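PDB 3CEA: Myo-inositol 2-dehydrogenase from Lactobacillus plantarum WCFS1, which probably catalyses the NAD-dependent oxidation of the 2-hydroxyl of myo-inositol to the ketone scyllo-inosose. Local coordinates for residues Y155-G160 against E253-G258; Y159-I164 against T239-R244; Q204-T209 against G339-I344. One frame throughout, in Å; residues are numbered along the deposited sequence.

Contact 1: Y155-G160 against E253-G258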
ATOM      1  N   TYR A 155      16.157   4.754 -16.839  1.00 39.44           N
ATOM      2  CA  TYR A 155      14.825   4.762 -17.446  1.00 38.80           C
ATOM      3  C   TYR A 155      13.834   5.599 -16.650  1.00 38.62           C
ATOM      4  O   TYR A 155      13.873   5.623 -15.418  1.00 39.02           O
ATOM      5  CB  TYR A 155      14.295   3.330 -17.600  1.00 38.86           C
ATOM      6  CG  TYR A 155      12.863   3.240 -18.080  1.00 38.51           C
ATOM      7  CD1 TYR A 155      12.558   3.311 -19.439  1.00 37.98           C
ATOM      8  CD2 TYR A 155      11.814   3.079 -17.176  1.00 38.31           C
ATOM      9  CE1 TYR A 155      11.246   3.229 -19.888  1.00 38.50           C
ATOM     10  CE2 TYR A 155      10.494   3.000 -17.612  1.00 38.48           C
ATOM     11  CZ  TYR A 155      10.219   3.074 -18.972  1.00 39.19           C
ATOM     12  OH  TYR A 155       8.922   2.984 -19.417  1.00 38.92           O
HETATM   13  N   MSE A 156      12.937   6.272 -17.365  1.00 37.94           N
HETATM   14  CA  MSE A 156      11.900   7.084 -16.741  1.00 36.69           C
HETATM   15  C   MSE A 156      10.554   6.864 -17.414  1.00 38.26           C
HETATM   16  O   MSE A 156      10.475   6.679 -18.628  1.00 38.19           O
HETATM   17  CB  MSE A 156      12.272   8.569 -16.765  1.00 37.03           C
HETATM   18  CG  MSE A 156      13.520   8.904 -15.947  1.00 35.74           C
HETATM   19 SE   MSE A 156      13.851  10.803 -15.790  0.75 32.42          SE
HETATM   20  CE  MSE A 156      12.217  11.342 -14.846  1.00 34.74           C
ATOM     21  N   ARG A 157       9.497   6.884 -16.612  1.00 39.50           N
ATOM     22  CA  ARG A 157       8.155   6.640 -17.115  1.00 40.95           C
ATOM     23  C   ARG A 157       7.198   7.684 -16.562  1.00 41.26           C
ATOM     24  O   ARG A 157       7.066   7.840 -15.349  1.00 41.27           O
ATOM     25  CB  ARG A 157       7.706   5.228 -16.742  1.00 40.84           C
ATOM     26  CG  ARG A 157       6.380   4.801 -17.344  1.00 42.46           C
ATOM     27  CD  ARG A 157       6.098   3.327 -17.070  1.00 41.87           C
ATOM     28  NE  ARG A 157       6.285   2.956 -15.664  1.00 45.40           N
ATOM     29  CZ  ARG A 157       5.386   3.153 -14.699  1.00 48.07           C
ATOM     30  NH1 ARG A 157       4.216   3.730 -14.968  1.00 47.76           N
ATOM     31  NH2 ARG A 157       5.662   2.774 -13.454  1.00 46.93           N
ATOM     32  N   GLY A 158       6.546   8.406 -17.468  1.00 41.78           N
ATOM     33  CA  GLY A 158       5.589   9.435 -17.097  1.00 41.88           C
ATOM     34  C   GLY A 158       4.193   9.077 -17.554  1.00 42.33           C
ATOM     35  O   GLY A 158       3.975   8.775 -18.728  1.00 42.28           O
ATOM     36  N   TYR A 159       3.255   9.097 -16.610  1.00 42.91           N
ATOM     37  CA  TYR A 159       1.836   8.895 -16.879  1.00 43.23           C
ATOM     38  C   TYR A 159       1.081  10.180 -16.572  1.00 43.20           C
ATOM     39  O   TYR A 159       1.302  10.805 -15.529  1.00 42.97           O
ATOM     40  CB  TYR A 159       1.275   7.781 -15.992  1.00 44.00           C
ATOM     41  CG  TYR A 159       1.475   6.359 -16.477  1.00 46.14           C
ATOM     42  CD1 TYR A 159       2.525   6.018 -17.329  1.00 46.47           C
ATOM     43  CD2 TYR A 159       0.625   5.342 -16.044  1.00 47.37           C
ATOM     44  CE1 TYR A 159       2.708   4.709 -17.755  1.00 48.19           C
ATOM     45  CE2 TYR A 159       0.804   4.030 -16.458  1.00 47.80           C
ATOM     46  CZ  TYR A 159       1.845   3.719 -17.315  1.00 47.62           C
ATOM     47  OH  TYR A 159       2.022   2.418 -17.730  1.00 47.99           O
ATOM     48  N   GLY A 160       0.188  10.564 -17.482  1.00 43.02           N
ATOM     49  CA  GLY A 160      -0.687  11.713 -17.298  1.00 42.49           C
ATOM     50  C   GLY A 160      -2.049  11.402 -17.880  1.00 42.65           C
ATOM     51  O   GLY A 160      -2.313  11.683 -19.051  1.00 42.21           O
ATOM     52  N   GLU A 253       1.887  10.105 -12.609  1.00 43.39           N
ATOM     53  CA  GLU A 253       2.851   9.157 -12.095  1.00 43.50           C
ATOM     54  C   GLU A 253       4.191   9.361 -12.785  1.00 43.00           C
ATOM     55  O   GLU A 253       4.251   9.519 -14.008  1.00 42.87           O
ATOM     56  CB  GLU A 253       2.323   7.742 -12.348  1.00 43.17           C
ATOM     57  CG  GLU A 253       3.049   6.608 -11.641  1.00 44.66           C
ATOM     58  CD  GLU A 253       2.548   5.233 -12.087  1.00 45.04           C
ATOM     59  OE1 GLU A 253       1.473   5.155 -12.731  1.00 49.58           O
ATOM     60  OE2 GLU A 253       3.230   4.227 -11.795  1.00 49.75           O
ATOM     61  N   LEU A 254       5.259   9.376 -11.993  1.00 42.78           N
ATOM     62  CA  LEU A 254       6.614   9.408 -12.525  1.00 42.98           C
ATOM     63  C   LEU A 254       7.473   8.342 -11.862  1.00 43.44           C
ATOM     64  O   LEU A 254       7.568   8.280 -10.632  1.00 43.42           O
ATOM     65  CB  LEU A 254       7.256  10.788 -12.348  1.00 42.85           C
ATOM     66  CG  LEU A 254       8.602  11.034 -13.050  1.00 42.74           C
ATOM     67  CD1 LEU A 254       8.455  11.054 -14.571  1.00 43.07           C
ATOM     68  CD2 LEU A 254       9.235  12.331 -12.570  1.00 42.94           C
ATOM     69  N   GLU A 255       8.092   7.506 -12.690  1.00 43.48           N
ATOM     70  CA  GLU A 255       9.007   6.483 -12.210  1.00 43.28           C
ATOM     71  C   GLU A 255      10.411   6.777 -12.705  1.00 43.07           C
ATOM     72  O   GLU A 255      10.652   6.844 -13.909  1.00 43.73           O
ATOM     73  CB  GLU A 255       8.565   5.095 -12.678  1.00 43.32           C
ATOM     74  CG  GLU A 255       9.519   3.970 -12.292  1.00 44.74           C
ATOM     75  CD  GLU A 255       9.200   2.677 -13.004  1.00 47.61           C
ATOM     76  OE1 GLU A 255       8.221   2.004 -12.616  1.00 49.84           O
ATOM     77  OE2 GLU A 255       9.928   2.336 -13.957  1.00 48.97           O
ATOM     78  N   VAL A 256      11.335   6.963 -11.772  1.00 42.18           N
ATOM     79  CA  VAL A 256      12.733   7.117 -12.128  1.00 41.07           C
ATOM     80  C   VAL A 256      13.480   5.849 -11.731  1.00 40.22           C
ATOM     81  O   VAL A 256      13.706   5.580 -10.549  1.00 40.11           O
ATOM     82  CB  VAL A 256      13.373   8.374 -11.510  1.00 41.21           C
ATOM     83  CG1 VAL A 256      14.681   8.685 -12.214  1.00 41.47           C
ATOM     84  CG2 VAL A 256      12.429   9.570 -11.621  1.00 40.80           C
HETATM   85  N   MSE A 257      13.839   5.072 -12.745  1.00 39.26           N
HETATM   86  CA  MSE A 257      14.481   3.785 -12.562  1.00 38.18           C
HETATM   87  C   MSE A 257      15.992   3.954 -12.685  1.00 38.57           C
HETATM   88  O   MSE A 257      16.501   4.272 -13.760  1.00 39.30           O
HETATM   89  CB  MSE A 257      13.949   2.804 -13.608  1.00 38.41           C
HETATM   90  CG  MSE A 257      14.280   1.355 -13.345  1.00 38.47           C
HETATM   91 SE   MSE A 257      14.097   0.262 -14.933  0.75 35.55          SE
HETATM   92  CE  MSE A 257      12.164   0.136 -15.006  1.00 34.23           C
ATOM     93  N   GLY A 258      16.699   3.759 -11.576  1.00 38.46           N
ATOM     94  CA  GLY A 258      18.151   3.934 -11.536  1.00 38.03           C
ATOM     95  C   GLY A 258      18.938   2.641 -11.450  1.00 38.18           C
ATOM     96  O   GLY A 258      18.368   1.548 -11.485  1.00 38.15           O
TER
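Residues 155-160 and 253-258 run antiparallel, their axes 4.7 Å apart and 176° between directions, with Y155, R157 and Y159 in hydrogen-bonded pairs with M257, E255 and E253. The pair belongs to the mixed sheet of the GFO/IDH/MocA C-terminal domain. M156 and V256 form a non-hydrogen-bonded pair whose side chains lie together on the face covered by helix 182-198. Both methionines here are selenomethionines; M156 bends at its last torsion (chi3 62°), bringing CE to 3.7 Å from V256 CG2 and 3.8 Å from L254 CD1. The opposite face mixes aromatic and charged groups, with R157 at the centre of a salt-bridge network. R157 NH2 donates to E255 OE1 (2.8 Å) and, over a longer gap, to E253 OE2 (3.3 Å). Each carboxylate oxygen lies at the edge of the guanidinium, near its plane, and is met from above its own carboxylate plane, the flat groups standing nearly perpendicular. The same cation points its NH1 end onto one face of the Y159 ring, toward the rim, in a cation-pi contact. With two carboxylates, a ring and, at NE, the Y159 hydroxyl of the second subunit, the buried guanidinium is probably well compensated and held in its rotation. This face meets a second subunit, whose Y159 OH bonds to E255 OE2 and whose R264 pairs with E253 OE1; R264 of the same chain pairs with E255 OE1. E255 OE2 also lies at the edge of the Y155 ring of its own chain, near its plane, 3.8 Å from Y155 CE2. At the far end of the pair, M257 makes an oblique Met-aromatic contact with the Y155 ring, its SE 5.3 Å from the ring centroid and its terminal CE 3.7 Å from Y155 CD2.

Contact 2: Y159-I164 against T239-R244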
ATOM      1  N   TYR A 159       3.255   9.097 -16.610  1.00 42.91           N
ATOM      2  CA  TYR A 159       1.836   8.895 -16.879  1.00 43.23           C
ATOM      3  C   TYR A 159       1.081  10.180 -16.572  1.00 43.20           C
ATOM      4  O   TYR A 159       1.302  10.805 -15.529  1.00 42.97           O
ATOM      5  CB  TYR A 159       1.275   7.781 -15.992  1.00 44.00           C
ATOM      6  CG  TYR A 159       1.475   6.359 -16.477  1.00 46.14           C
ATOM      7  CD1 TYR A 159       2.525   6.018 -17.329  1.00 46.47           C
ATOM      8  CD2 TYR A 159       0.625   5.342 -16.044  1.00 47.37           C
ATOM      9  CE1 TYR A 159       2.708   4.709 -17.755  1.00 48.19           C
ATOM     10  CE2 TYR A 159       0.804   4.030 -16.458  1.00 47.80           C
ATOM     11  CZ  TYR A 159       1.845   3.719 -17.315  1.00 47.62           C
ATOM     12  OH  TYR A 159       2.022   2.418 -17.730  1.00 47.99           O
ATOM     13  N   GLY A 160       0.188  10.564 -17.482  1.00 43.02           N
ATOM     14  CA  GLY A 160      -0.687  11.713 -17.298  1.00 42.49           C
ATOM     15  C   GLY A 160      -2.049  11.402 -17.880  1.00 42.65           C
ATOM     16  O   GLY A 160      -2.313  11.683 -19.051  1.00 42.21           O
ATOM     17  N   ILE A 161      -2.907  10.800 -17.061  1.00 42.99           N
ATOM     18  CA  ILE A 161      -4.219  10.336 -17.516  1.00 43.38           C
ATOM     19  C   ILE A 161      -5.357  10.977 -16.720  1.00 42.93           C
ATOM     20  O   ILE A 161      -5.408  10.874 -15.493  1.00 42.54           O
ATOM     21  CB  ILE A 161      -4.333   8.775 -17.501  1.00 43.73           C
ATOM     22  CG1 ILE A 161      -3.264   8.132 -18.392  1.00 44.98           C
ATOM     23  CG2 ILE A 161      -5.676   8.320 -18.014  1.00 42.55           C
ATOM     24  CD1 ILE A 161      -2.022   7.701 -17.658  1.00 50.14           C
ATOM     25  N   ASP A 162      -6.247  11.653 -17.443  1.00 43.02           N
ATOM     26  CA  ASP A 162      -7.468  12.236 -16.885  1.00 42.92           C
ATOM     27  C   ASP A 162      -8.513  11.147 -16.623  1.00 42.73           C
ATOM     28  O   ASP A 162      -8.461  10.082 -17.242  1.00 42.24           O
ATOM     29  CB  ASP A 162      -8.050  13.275 -17.850  1.00 42.92           C
ATOM     30  CG  ASP A 162      -7.323  14.610 -17.803  1.00 44.69           C
ATOM     31  OD1 ASP A 162      -6.394  14.782 -16.983  1.00 47.07           O
ATOM     32  OD2 ASP A 162      -7.692  15.504 -18.597  1.00 45.83           O
ATOM     33  N   PRO A 163      -9.460  11.406 -15.697  1.00 43.08           N
ATOM     34  CA  PRO A 163     -10.568  10.472 -15.478  1.00 43.42           C
ATOM     35  C   PRO A 163     -11.698  10.621 -16.495  1.00 43.43           C
ATOM     36  O   PRO A 163     -11.820  11.669 -17.128  1.00 43.43           O
ATOM     37  CB  PRO A 163     -11.066  10.848 -14.082  1.00 43.47           C
ATOM     38  CG  PRO A 163     -10.749  12.291 -13.950  1.00 43.70           C
ATOM     39  CD  PRO A 163      -9.528  12.564 -14.784  1.00 43.04           C
ATOM     40  N   ILE A 164     -12.520   9.578 -16.626  1.00 43.82           N
ATOM     41  CA  ILE A 164     -13.657   9.554 -17.561  1.00 43.96           C
ATOM     42  C   ILE A 164     -14.655  10.700 -17.327  1.00 44.90           C
ATOM     43  O   ILE A 164     -15.322  11.157 -18.264  1.00 45.18           O
ATOM     44  CB  ILE A 164     -14.407   8.186 -17.519  1.00 43.96           C
ATOM     45  CG1 ILE A 164     -13.457   7.030 -17.861  1.00 42.88           C
ATOM     46  CG2 ILE A 164     -15.612   8.181 -18.475  1.00 42.93           C
ATOM     47  CD1 ILE A 164     -13.996   5.641 -17.508  1.00 43.17           C
ATOM     48  N   THR A 239       9.413   6.459 -21.365  1.00 42.01           N
ATOM     49  CA  THR A 239       8.072   6.250 -21.891  1.00 42.36           C
ATOM     50  C   THR A 239       7.168   7.348 -21.351  1.00 42.48           C
ATOM     51  O   THR A 239       7.246   7.695 -20.171  1.00 42.13           O
ATOM     52  CB  THR A 239       7.508   4.873 -21.475  1.00 42.31           C
ATOM     53  OG1 THR A 239       8.389   3.840 -21.926  1.00 44.32           O
ATOM     54  CG2 THR A 239       6.119   4.638 -22.065  1.00 43.16           C
ATOM     55  N   LEU A 240       6.326   7.897 -22.224  1.00 43.02           N
ATOM     56  CA  LEU A 240       5.307   8.868 -21.825  1.00 43.48           C
ATOM     57  C   LEU A 240       3.935   8.357 -22.226  1.00 43.58           C
ATOM     58  O   LEU A 240       3.739   7.907 -23.358  1.00 43.45           O
ATOM     59  CB  LEU A 240       5.531  10.224 -22.497  1.00 43.52           C
ATOM     60  CG  LEU A 240       6.926  10.821 -22.656  1.00 45.41           C
ATOM     61  CD1 LEU A 240       6.885  11.855 -23.768  1.00 46.43           C
ATOM     62  CD2 LEU A 240       7.426  11.434 -21.359  1.00 44.66           C
ATOM     63  N   ILE A 241       2.989   8.435 -21.297  1.00 43.65           N
ATOM     64  CA  ILE A 241       1.609   8.073 -21.584  1.00 43.99           C
ATOM     65  C   ILE A 241       0.646   9.196 -21.210  1.00 44.44           C
ATOM     66  O   ILE A 241       0.589   9.633 -20.058  1.00 44.76           O
ATOM     67  CB  ILE A 241       1.204   6.749 -20.900  1.00 44.06           C
ATOM     68  CG1 ILE A 241       2.097   5.610 -21.402  1.00 43.36           C
ATOM     69  CG2 ILE A 241      -0.279   6.448 -21.140  1.00 42.90           C
ATOM     70  CD1 ILE A 241       1.628   4.244 -21.022  1.00 43.81           C
ATOM     71  N   GLY A 242      -0.086   9.674 -22.210  1.00 44.70           N
ATOM     72  CA  GLY A 242      -1.143  10.648 -22.008  1.00 44.82           C
ATOM     73  C   GLY A 242      -2.471   9.989 -22.306  1.00 45.05           C
ATOM     74  O   GLY A 242      -2.633   9.354 -23.348  1.00 45.05           O
ATOM     75  N   GLY A 243      -3.418  10.135 -21.385  1.00 45.42           N
ATOM     76  CA  GLY A 243      -4.736   9.530 -21.529  1.00 45.50           C
ATOM     77  C   GLY A 243      -5.836  10.403 -20.967  1.00 45.63           C
ATOM     78  O   GLY A 243      -5.564  11.388 -20.271  1.00 45.83           O
ATOM     79  N   ARG A 244      -7.081  10.035 -21.274  1.00 45.05           N
ATOM     80  CA  ARG A 244      -8.253  10.818 -20.889  1.00 44.85           C
ATOM     81  C   ARG A 244      -9.437   9.944 -20.452  1.00 44.34           C
ATOM     82  O   ARG A 244     -10.567  10.428 -20.375  1.00 44.44           O
ATOM     83  CB  ARG A 244      -8.693  11.722 -22.052  1.00 45.27           C
ATOM     84  CG  ARG A 244      -7.560  12.445 -22.764  1.00 46.40           C
ATOM     85  CD  ARG A 244      -8.008  13.793 -23.265  1.00 49.78           C
ATOM     86  NE  ARG A 244      -6.881  14.619 -23.692  1.00 53.42           N
ATOM     87  CZ  ARG A 244      -6.187  15.434 -22.897  1.00 55.31           C
ATOM     88  NH1 ARG A 244      -6.489  15.546 -21.607  1.00 56.19           N
ATOM     89  NH2 ARG A 244      -5.184  16.143 -23.398  1.00 55.92           N
TER
HETATM   90  O   HOH W   1     -10.884  12.969 -19.575  1.00 35.87           O
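The one parallel pairing in the mixed sheet of the C-terminal domain joins Y159, G160 and I161 to I241, G242 and G243. Backbone hydrogen bonds alternate in the usual parallel way, G160 N to I241 O, G243 N to G160 O and D162 N to G243 O. I241 lies alongside the Y159 ring and points the same way; its chain is extended beyond CG1 (chi2 -168°), which carries CD1 along the phenol to within 3.5 Å of Y159 CE1. Y155 of the second subunit packs on both residues. Next along the strand, I161 lies against the backbone of G243, its CG1 3.6 Å from G243 N and 3.7 Å from G243 CA, a tight fit over a residue without a side chain. Beyond it the chemistry becomes ionic: D162 OD2 forms a salt bridge 3.2 Å long with R244 NH1, meeting the guanidinium at its edge in plane while the two flat groups are inclined by 59°. R244 NH2 pairs in turn with D185, and its cation rests against F170, so one arginine ties three elements together. Where the strands part, a water donates to P163 O (2.9 Å) and to R244 O (2.7 Å). The D162 side chain comes to about 8 Å from the bound NAD, without touching it, at the dinucleotide-facing end of a GFO/IDH/MocA C-terminal sheet.

Contact 3: Q204-T209 against G339-I344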
ATOM      1  N   GLN A 204      15.524  10.905 -30.289  1.00 41.76           N
ATOM      2  CA  GLN A 204      14.665  10.054 -31.111  1.00 41.01           C
ATOM      3  C   GLN A 204      13.350   9.761 -30.401  1.00 40.55           C
ATOM      4  O   GLN A 204      13.325   9.552 -29.190  1.00 40.20           O
ATOM      5  CB  GLN A 204      15.385   8.744 -31.442  1.00 41.03           C
ATOM      6  CG  GLN A 204      14.791   7.962 -32.604  1.00 40.75           C
ATOM      7  CD  GLN A 204      15.628   6.753 -32.966  1.00 40.83           C
ATOM      8  OE1 GLN A 204      15.674   5.766 -32.231  1.00 39.93           O
ATOM      9  NE2 GLN A 204      16.296   6.825 -34.108  1.00 40.75           N
ATOM     10  N   ALA A 205      12.263   9.737 -31.170  1.00 40.52           N
ATOM     11  CA  ALA A 205      10.930   9.512 -30.620  1.00 40.18           C
ATOM     12  C   ALA A 205      10.114   8.524 -31.442  1.00 39.97           C
ATOM     13  O   ALA A 205      10.100   8.572 -32.678  1.00 39.46           O
ATOM     14  CB  ALA A 205      10.178  10.829 -30.487  1.00 40.29           C
ATOM     15  N   TYR A 206       9.442   7.625 -30.730  1.00 40.04           N
ATOM     16  CA  TYR A 206       8.473   6.714 -31.313  1.00 39.91           C
ATOM     17  C   TYR A 206       7.155   6.942 -30.603  1.00 40.14           C
ATOM     18  O   TYR A 206       7.062   6.754 -29.387  1.00 40.31           O
ATOM     19  CB  TYR A 206       8.923   5.267 -31.141  1.00 39.66           C
ATOM     20  CG  TYR A 206       7.979   4.222 -31.713  1.00 40.29           C
ATOM     21  CD1 TYR A 206       7.499   4.318 -33.020  1.00 39.00           C
ATOM     22  CD2 TYR A 206       7.590   3.120 -30.950  1.00 39.92           C
ATOM     23  CE1 TYR A 206       6.640   3.354 -33.544  1.00 40.20           C
ATOM     24  CE2 TYR A 206       6.746   2.145 -31.467  1.00 39.52           C
ATOM     25  CZ  TYR A 206       6.271   2.268 -32.763  1.00 40.39           C
ATOM     26  OH  TYR A 206       5.428   1.309 -33.274  1.00 40.11           O
ATOM     27  N   GLY A 207       6.149   7.363 -31.362  1.00 39.95           N
ATOM     28  CA  GLY A 207       4.832   7.643 -30.806  1.00 40.03           C
ATOM     29  C   GLY A 207       3.745   6.784 -31.417  1.00 40.34           C
ATOM     30  O   GLY A 207       3.775   6.485 -32.610  1.00 40.34           O
ATOM     31  N   LEU A 208       2.792   6.376 -30.584  1.00 40.79           N
ATOM     32  CA  LEU A 208       1.623   5.626 -31.035  1.00 41.12           C
ATOM     33  C   LEU A 208       0.371   6.181 -30.374  1.00 41.67           C
ATOM     34  O   LEU A 208       0.394   6.552 -29.199  1.00 42.24           O
ATOM     35  CB  LEU A 208       1.775   4.133 -30.725  1.00 40.71           C
ATOM     36  CG  LEU A 208       2.813   3.345 -31.533  1.00 39.93           C
ATOM     37  CD1 LEU A 208       3.146   2.028 -30.849  1.00 38.81           C
ATOM     38  CD2 LEU A 208       2.333   3.105 -32.958  1.00 39.15           C
ATOM     39  N   THR A 209      -0.715   6.249 -31.138  1.00 42.03           N
ATOM     40  CA  THR A 209      -1.967   6.809 -30.642  1.00 42.52           C
ATOM     41  C   THR A 209      -3.088   5.781 -30.623  1.00 42.86           C
ATOM     42  O   THR A 209      -3.031   4.776 -31.334  1.00 42.60           O
ATOM     43  CB  THR A 209      -2.416   8.035 -31.462  1.00 42.62           C
ATOM     44  OG1 THR A 209      -2.450   7.702 -32.855  1.00 42.74           O
ATOM     45  CG2 THR A 209      -1.475   9.217 -31.234  1.00 42.86           C
ATOM     46  N   GLY A 339       3.734   7.339 -38.752  1.00 42.38           N
ATOM     47  CA  GLY A 339       4.034   5.924 -38.548  1.00 42.50           C
ATOM     48  C   GLY A 339       5.503   5.599 -38.734  1.00 42.51           C
ATOM     49  O   GLY A 339       5.853   4.525 -39.219  1.00 42.41           O
ATOM     50  N   LYS A 340       6.359   6.544 -38.355  1.00 42.73           N
ATOM     51  CA  LYS A 340       7.804   6.396 -38.474  1.00 43.04           C
ATOM     52  C   LYS A 340       8.488   6.920 -37.225  1.00 43.29           C
ATOM     53  O   LYS A 340       7.911   7.692 -36.455  1.00 43.24           O
ATOM     54  CB  LYS A 340       8.341   7.179 -39.678  1.00 43.04           C
ATOM     55  CG  LYS A 340       7.918   6.673 -41.043  1.00 44.15           C
ATOM     56  CD  LYS A 340       8.111   7.767 -42.083  1.00 45.92           C
ATOM     57  CE  LYS A 340       7.638   7.328 -43.457  1.00 47.49           C
ATOM     58  NZ  LYS A 340       7.613   8.472 -44.408  1.00 48.11           N
ATOM     59  N   LEU A 341       9.732   6.495 -37.044  1.00 43.48           N
ATOM     60  CA  LEU A 341      10.608   7.033 -36.024  1.00 43.56           C
ATOM     61  C   LEU A 341      10.951   8.465 -36.416  1.00 43.92           C
ATOM     62  O   LEU A 341      11.175   8.753 -37.596  1.00 44.08           O
ATOM     63  CB  LEU A 341      11.878   6.183 -35.979  1.00 43.60           C
ATOM     64  CG  LEU A 341      12.418   5.635 -34.661  1.00 44.37           C
ATOM     65  CD1 LEU A 341      11.305   5.054 -33.801  1.00 43.35           C
ATOM     66  CD2 LEU A 341      13.470   4.580 -34.961  1.00 43.36           C
ATOM     67  N   VAL A 342      10.971   9.368 -35.440  1.00 44.36           N
ATOM     68  CA  VAL A 342      11.364  10.756 -35.693  1.00 44.65           C
ATOM     69  C   VAL A 342      12.630  11.101 -34.909  1.00 45.36           C
ATOM     70  O   VAL A 342      12.678  10.932 -33.689  1.00 45.42           O
ATOM     71  CB  VAL A 342      10.218  11.761 -35.372  1.00 44.38           C
ATOM     72  CG1 VAL A 342      10.701  13.203 -35.493  1.00 43.91           C
ATOM     73  CG2 VAL A 342       9.038  11.539 -36.296  1.00 43.76           C
ATOM     74  N   ASP A 343      13.655  11.561 -35.621  1.00 46.17           N
ATOM     75  CA  ASP A 343      14.878  12.047 -34.992  1.00 47.45           C
ATOM     76  C   ASP A 343      14.705  13.507 -34.586  1.00 48.21           C
ATOM     77  O   ASP A 343      14.350  14.354 -35.411  1.00 48.14           O
ATOM     78  CB  ASP A 343      16.079  11.888 -35.931  1.00 47.52           C
ATOM     79  CG  ASP A 343      16.478  10.431 -36.142  1.00 48.40           C
ATOM     80  OD1 ASP A 343      15.934   9.540 -35.454  1.00 49.19           O
ATOM     81  OD2 ASP A 343      17.347  10.176 -37.001  1.00 49.56           O
ATOM     82  N   ILE A 344      14.948  13.792 -33.310  1.00 49.09           N
ATOM     83  CA  ILE A 344      14.744  15.130 -32.766  1.00 50.20           C
ATOM     84  C   ILE A 344      16.035  15.953 -32.817  1.00 51.26           C
ATOM     85  O   ILE A 344      17.110  15.478 -32.429  1.00 51.33           O
ATOM     86  CB  ILE A 344      14.177  15.090 -31.314  1.00 50.29           C
ATOM     87  CG1 ILE A 344      12.951  14.171 -31.237  1.00 49.55           C
ATOM     88  CG2 ILE A 344      13.816  16.498 -30.829  1.00 50.91           C
ATOM     89  CD1 ILE A 344      12.427  13.936 -29.831  1.00 50.12           C
TER
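The side-chain amide of Q204 and the carboxylate of D343 lie side by side with planes only 21° apart, while CD2 of L341 covers one face of the amide, 3.7 Å from Q204 CD. Here the C-terminal strand 342-343 adds an antiparallel edge to the mixed sheet of the GFO/IDH/MocA C-terminal domain. The Y206 ring meets its counterpart, Y206 of the second subunit, with planes at about 60°, and its OH is hydrogen-bonded to Q204 OE1 of that subunit. At the amide edge, Q204 NE2 donates in its own plane to D343 OD1 (3.1 Å, 167° at the hydrogen), reaching that oxygen on its syn side. Amide OE1 is hydrogen-bonded to Y206 OH of the second subunit, so both polar ends are used and the amide is fixed in rotation. L341 spreads its two methyls between neighbours: CD2 takes the amide face, and CD1 approaches Y206 obliquely, 3.6 Å from Y206 CB, with the two side chains crossing at about a right angle. The backbones of A205 and V342 form an antiparallel hydrogen-bonded pair, A205 N to V342 O at 2.8 Å and V342 N to A205 O at 3.0 Å. S335 OG of helix 319-338 hydrogen-bonds both K340 O and G207 N, one from each segment. On the face bearing A205 and V342, the methyl A205 CB meets I344 CD1 at 3.9 Å.

All three contacts are pairings within one mixed sheet, and each touches the second subunit. Contacts 1 and 2 share Y159 and G160, because strand 153-163 has 251-258 on one side and 237-243 on the other; they join through probable hydrogen bonds between Y155 OH and T239 OG1 and between I241 N and G158 O. Both are buried, but contact 1 gathers its charges at the subunit interface, whereas contact 2 is apolar along most of its length and ionic only toward the NAD. Contact 3, about 18 Å from contact 2 between centres, lies at the partly exposed edge of the sheet within the chain, where two backbone hydrogen bonds, an amide-to-carboxylate hydrogen bond and a leucine join a short C-terminal strand.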